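Local coordinates for 4-hydroxybenzoyl-CoA thioesterase (Staphylococcus aureus, PDB 6FDG), which probably hydrolyses acyl-CoA thioesters, acting as a DHNA-CoA thioesterase of the hotdog-fold family in the vitamin K2 pathway, at residues P56-N61 with E108-K113; M1-T6 with K75-V80. One frame throughout, in Å; residues are numbered along the deposited sequence.

Contact 1 of 2, residues P56-N61 with E108-K113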
loop_
_atom_site.group_PDB
_atom_site.type_symbol
_atom_site.label_atom_id
_atom_site.label_comp_id
_atom_site.label_asym_id
_atom_site.label_seq_id
_atom_site.Cartn_x
_atom_site.Cartn_y
_atom_site.Cartn_z
ATOM N N PRO A 56 18.557 -0.960 3.931
ATOM C CA PRO A 56 17.351 -0.265 4.389
ATOM C C PRO A 56 17.529 1.184 4.612
ATOM O O PRO A 56 18.612 1.720 4.904
ATOM C CB PRO A 56 17.060 -0.959 5.691
ATOM C CG PRO A 56 18.422 -1.284 6.268
ATOM C CD PRO A 56 19.187 -1.675 5.043
ATOM N N VAL A 57 16.387 1.870 4.482
ATOM C CA VAL A 57 16.267 3.338 4.905
ATOM C C VAL A 57 16.305 3.496 6.348
ATOM O O VAL A 57 15.471 2.843 7.036
ATOM C CB VAL A 57 15.003 3.893 4.265
ATOM C CG1 VAL A 57 14.790 5.289 4.795
ATOM C CG2 VAL A 57 15.127 3.908 2.789
ATOM N N THR A 58 17.107 4.362 6.906
ATOM C CA THR A 58 17.223 4.691 8.272
ATOM C C THR A 58 16.711 6.059 8.647
ATOM O O THR A 58 16.474 6.351 9.843
ATOM C CB THR A 58 18.677 4.476 8.798
ATOM O OG1 THR A 58 19.522 5.433 8.150
ATOM C CG2 THR A 58 19.031 3.003 8.647
ATOM N N ASP A 59 16.445 6.929 7.650
ATOM C CA ASP A 59 15.870 8.261 7.913
ATOM C C ASP A 59 15.174 8.663 6.687
ATOM O O ASP A 59 15.709 8.519 5.545
ATOM C CB ASP A 59 16.919 9.319 8.223
ATOM C CG ASP A 59 16.381 10.542 8.760
ATOM O OD1 ASP A 59 15.979 10.541 9.922
ATOM O OD2 ASP A 59 16.318 11.514 8.030
ATOM N N LEU A 60 13.987 9.226 6.772
ATOM C CA LEU A 60 13.135 9.655 5.652
ATOM C C LEU A 60 12.711 11.093 5.917
ATOM O O LEU A 60 12.196 11.360 7.060
ATOM C CB LEU A 60 11.910 8.757 5.478
ATOM C CG LEU A 60 10.835 9.261 4.509
ATOM C CD1 LEU A 60 11.341 9.212 3.052
ATOM C CD2 LEU A 60 9.630 8.381 4.668
ATOM N N ASN A 61 12.808 11.997 4.950
ATOM C CA ASN A 61 12.253 13.344 5.037
ATOM C C ASN A 61 11.590 13.639 3.763
ATOM O O ASN A 61 12.095 13.386 2.679
ATOM C CB ASN A 61 13.389 14.325 5.262
ATOM C CG ASN A 61 14.238 13.919 6.490
ATOM O OD1 ASN A 61 15.314 13.219 6.375
ATOM N ND2 ASN A 61 13.780 14.241 7.660
ATOM N N GLU A 108 18.303 8.493 4.183
ATOM C CA GLU A 108 19.605 7.887 4.587
ATOM C C GLU A 108 19.456 6.422 4.460
ATOM O O GLU A 108 18.465 5.808 4.898
ATOM C CB GLU A 108 19.894 8.330 6.002
ATOM C CG GLU A 108 21.282 7.746 6.503
ATOM C CD GLU A 108 21.460 8.125 7.941
ATOM O OE1 GLU A 108 20.599 7.717 8.745
ATOM O OE2 GLU A 108 22.433 8.780 8.259
ATOM N N LEU A 109 20.500 5.761 3.894
ATOM C CA LEU A 109 20.575 4.320 3.615
ATOM C C LEU A 109 21.850 3.792 4.285
ATOM O O LEU A 109 22.887 4.488 4.263
ATOM C CB LEU A 109 20.626 3.981 2.170
ATOM C CG LEU A 109 19.421 4.070 1.283
ATOM C CD1 LEU A 109 18.590 2.911 1.498
ATOM C CD2 LEU A 109 18.621 5.324 1.337
ATOM N N ILE A 110 21.777 2.613 4.801
ATOM C CA ILE A 110 22.948 1.816 5.320
ATOM C C ILE A 110 22.915 0.505 4.565
ATOM O O ILE A 110 21.961 0.146 3.904
ATOM C CB ILE A 110 22.973 1.648 6.861
ATOM C CG1 ILE A 110 21.737 0.876 7.345
ATOM C CG2 ILE A 110 23.052 2.987 7.495
ATOM C CD1 ILE A 110 21.681 0.436 8.793
ATOM N N CYS A 111 23.983 -0.315 4.726
ATOM C CA CYS A 111 23.974 -1.679 4.230
ATOM C C CYS A 111 24.249 -2.625 5.391
ATOM O O CYS A 111 25.100 -2.316 6.224
ATOM C CB CYS A 111 25.103 -1.838 3.194
ATOM S SG CYS A 111 24.834 -0.975 1.619
ATOM N N ILE A 112 23.513 -3.708 5.397
ATOM C CA ILE A 112 23.579 -4.678 6.480
ATOM C C ILE A 112 23.516 -6.077 5.924
ATOM O O ILE A 112 23.094 -6.371 4.876
ATOM C CB ILE A 112 22.393 -4.471 7.455
ATOM C CG1 ILE A 112 21.050 -4.776 6.821
ATOM C CG2 ILE A 112 22.423 -3.054 8.104
ATOM C CD1 ILE A 112 19.871 -4.568 7.793
ATOM N N LYS A 113 24.016 -7.028 6.788
ATOM C CA LYS A 113 23.850 -8.421 6.505
ATOM C C LYS A 113 22.423 -8.873 6.657
ATOM O O LYS A 113 21.784 -8.507 7.628
ATOM C CB LYS A 113 24.746 -9.255 7.471
ATOM C CG LYS A 113 26.168 -8.938 7.471
ATOM C CD LYS A 113 26.836 -9.150 6.180
ATOM C CE LYS A 113 26.695 -10.557 5.577
ATOM N NZ LYS A 113 27.881 -11.463 5.890
#
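The carboxylate of E108 is the flat group that crosses to the other strand: T58 OG1 donates to its OE1 at 2.6 Å, on the anti side and 30° out of the carboxylate plane. The antiparallel strands here form a classic beta bulge, T58 and D59 both facing E108. T58 N donates to E108 O at 2.8 Å, and E108 N returns a bond to D59 O at 2.9 Å. On the P56 side of the bulge, I110 N donates to P56 O over a longer 3.3 Å. The puckered ring of P56 sets its CG 3.9 Å from I112 CD1, with I110 CG1 a little farther off. The T58 side chain is divided by its torsion: with chi1 at 67°, OG1 sits between the backbone N and carbonyl carbon and faces the carboxylate, while CG2 packs on I110. D59, L60 and N61 pair with a strand of the second subunit, where D59 OD1 is hydrogen-bonded to N63 of that subunit, and the sheet of this hotdog fold continues across the interface. V57 and L109 lie on the other face, where both touch R34 of helix 26-41 and V57 CG2 meets L109 CD1 at 3.8 Å.

Contact 2 of 2, residues M1-T6 with K75-V80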
loop_
_atom_site.group_PDB
_atom_site.type_symbol
_atom_site.label_atom_id
_atom_site.label_comp_id
_atom_site.label_asym_id
_atom_site.label_seq_id
_atom_site.Cartn_x
_atom_site.Cartn_y
_atom_site.Cartn_z
ATOM N N MET A 1 25.742 18.809 -9.167
ATOM C CA MET A 1 25.765 17.427 -8.720
ATOM C C MET A 1 25.555 16.465 -9.901
ATOM O O MET A 1 25.056 16.847 -10.990
ATOM C CB MET A 1 24.659 17.169 -7.731
ATOM C CG MET A 1 24.455 18.018 -6.518
ATOM S SD MET A 1 25.926 17.944 -5.506
ATOM C CE MET A 1 25.591 19.217 -4.318
ATOM N N ILE A 2 26.006 15.233 -9.710
ATOM C CA ILE A 2 25.715 14.111 -10.534
ATOM C C ILE A 2 24.303 13.628 -10.210
ATOM O O ILE A 2 24.040 13.340 -9.001
ATOM C CB ILE A 2 26.720 12.969 -10.309
ATOM C CG1 ILE A 2 28.208 13.324 -10.633
ATOM C CG2 ILE A 2 26.288 11.722 -11.027
ATOM C CD1 ILE A 2 28.432 14.375 -11.576
ATOM N N TYR A 3 23.392 13.551 -11.111
ATOM C CA TYR A 3 22.009 13.216 -10.805
ATOM C C TYR A 3 21.361 12.395 -11.817
ATOM O O TYR A 3 21.827 12.321 -12.997
ATOM C CB TYR A 3 21.196 14.469 -10.581
ATOM C CG TYR A 3 20.951 15.381 -11.847
ATOM C CD1 TYR A 3 19.913 15.207 -12.667
ATOM C CD2 TYR A 3 21.905 16.351 -12.208
ATOM C CE1 TYR A 3 19.697 15.998 -13.877
ATOM C CE2 TYR A 3 21.752 17.136 -13.375
ATOM C CZ TYR A 3 20.679 16.872 -14.165
ATOM O OH TYR A 3 20.400 17.654 -15.333
ATOM N N SER A 4 20.293 11.646 -11.522
ATOM C CA SER A 4 19.456 10.940 -12.422
ATOM C C SER A 4 18.066 11.652 -12.487
ATOM O O SER A 4 17.688 12.376 -11.567
ATOM C CB SER A 4 19.296 9.461 -12.059
ATOM O OG SER A 4 18.759 9.380 -10.759
ATOM N N ILE A 5 17.343 11.383 -13.595
ATOM C CA ILE A 5 15.934 11.736 -13.726
ATOM C C ILE A 5 15.151 10.542 -14.002
ATOM O O ILE A 5 15.458 9.742 -14.922
ATOM C CB ILE A 5 15.691 12.775 -14.918
ATOM C CG1 ILE A 5 16.469 14.020 -14.644
ATOM C CG2 ILE A 5 14.151 12.993 -15.098
ATOM C CD1 ILE A 5 15.982 14.899 -13.590
ATOM N N THR A 6 14.124 10.275 -13.155
ATOM C CA THR A 6 13.253 9.166 -13.310
ATOM C C THR A 6 11.848 9.617 -13.572
ATOM O O THR A 6 11.283 10.407 -12.773
ATOM C CB THR A 6 13.259 8.324 -12.008
ATOM O OG1 THR A 6 14.590 8.017 -11.603
ATOM C CG2 THR A 6 12.442 7.047 -12.135
ATOM N N LYS A 75 8.615 13.885 -12.783
ATOM C CA LYS A 75 10.012 13.576 -12.959
ATOM C C LYS A 75 10.673 13.764 -11.642
ATOM O O LYS A 75 10.467 14.725 -10.913
ATOM C CB LYS A 75 10.651 14.529 -13.991
ATOM C CG LYS A 75 10.054 14.311 -15.405
ATOM C CD LYS A 75 10.558 15.289 -16.463
ATOM C CE LYS A 75 9.660 15.054 -17.696
ATOM N NZ LYS A 75 9.568 13.585 -18.078
ATOM N N VAL A 76 11.444 12.743 -11.223
ATOM C CA VAL A 76 12.155 12.716 -9.941
ATOM C C VAL A 76 13.641 12.884 -10.182
ATOM O O VAL A 76 14.185 12.052 -10.908
ATOM C CB VAL A 76 11.875 11.465 -9.094
ATOM C CG1 VAL A 76 12.541 11.667 -7.760
ATOM C CG2 VAL A 76 10.399 11.195 -8.995
ATOM N N LYS A 77 14.251 13.900 -9.668
ATOM C CA LYS A 77 15.692 14.190 -9.753
ATOM C C LYS A 77 16.292 13.628 -8.473
ATOM O O LYS A 77 15.864 14.014 -7.379
ATOM C CB LYS A 77 15.952 15.686 -9.909
ATOM C CG LYS A 77 17.422 16.055 -9.964
ATOM C CD LYS A 77 17.537 17.579 -10.199
ATOM C CE LYS A 77 18.967 17.997 -10.404
ATOM N NZ LYS A 77 19.028 19.498 -10.614
ATOM N N THR A 78 17.320 12.778 -8.575
ATOM C CA THR A 78 18.012 12.102 -7.470
ATOM C C THR A 78 19.458 12.344 -7.478
ATOM O O THR A 78 20.050 12.200 -8.574
ATOM C CB THR A 78 17.747 10.611 -7.548
ATOM O OG1 THR A 78 16.380 10.313 -7.585
ATOM C CG2 THR A 78 18.356 9.884 -6.321
ATOM N N TRP A 79 20.047 12.605 -6.359
ATOM C CA TRP A 79 21.536 12.692 -6.268
ATOM C C TRP A 79 21.956 12.270 -4.878
ATOM O O TRP A 79 21.120 12.073 -3.955
ATOM C CB TRP A 79 22.093 14.112 -6.530
ATOM C CG TRP A 79 21.721 15.144 -5.611
ATOM C CD1 TRP A 79 22.504 15.636 -4.592
ATOM C CD2 TRP A 79 20.540 15.961 -5.597
ATOM N NE1 TRP A 79 21.862 16.660 -3.935
ATOM C CE2 TRP A 79 20.665 16.864 -4.544
ATOM C CE3 TRP A 79 19.351 15.966 -6.365
ATOM C CZ2 TRP A 79 19.669 17.877 -4.289
ATOM C CZ3 TRP A 79 18.405 16.871 -6.042
ATOM C CH2 TRP A 79 18.581 17.777 -5.055
ATOM N N VAL A 80 23.220 11.912 -4.712
ATOM C CA VAL A 80 23.799 11.522 -3.430
ATOM C C VAL A 80 24.400 12.753 -2.786
ATOM O O VAL A 80 25.464 13.274 -3.221
ATOM C CB VAL A 80 24.793 10.386 -3.614
ATOM C CG1 VAL A 80 25.418 10.109 -2.227
ATOM C CG2 VAL A 80 24.123 9.167 -4.204
HETATM O O HOH W 1 25.199 12.179 -6.851
HETATM O O HOH W 2 16.036 9.931 -10.369
#
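K77 lays its extended chain over one face of the Y3 ring, CE standing 3.7 Å from the ring centroid. The ammonium follows in a cation-pi contact, NZ lying 4.5 Å from that centroid and 7° off the normal. With CG anti to the backbone N (chi1 178°), the lysine runs diagonally to the ring two residues before its pair partner I5. On the same face of the sheet, M1 CG rests on the five-membered ring of W79 in a CH-pi contact, 4.0 Å from its centroid, with SD set obliquely as a Met-aromatic neighbour; W79 NE1 is hydrogen-bonded to E81. S4 with T78 and T6 with V76 are antiparallel hydrogen-bonded pairs, each joined by two backbone bonds. Their side chains occupy the other face, where a water donates to T6 OG1 at 2.7 Å and V76 O at 2.9 Å and also bonds S4 OG and T78 OG1. D36 of helix 26-41 also hydrogen-bonds T6 OG1. A second water accepts from V80 N and donates to I2 O. Strand 2-9 is thereby sewn to strand 73-83, an antiparallel pairing that belongs to the curved sheet wrapped round a central helix in the hotdog fold.

Overall arrangement
Both contacts belong to one curved sheet and illustrate how a hotdog fold is built from pairings between strands distant in sequence. Their centres lie 18 Å apart and their nearest atoms about 9 Å, without touching. Strand 88-95 lies between them, paired with 73-83 on one side and with 101-113 on the other. Along the chain the order is 1-6, 56-61, 75-80, 108-113, so the two pairings interleave. Helix 26-41 packs against side chains of both: V57, L60 and L109 in contact 1, S4, V76 and T78 in contact 2. Contact 1 lies where the sheet runs on into the second subunit, whereas contact 2 joins the N-terminal strand to that sheet within one subunit.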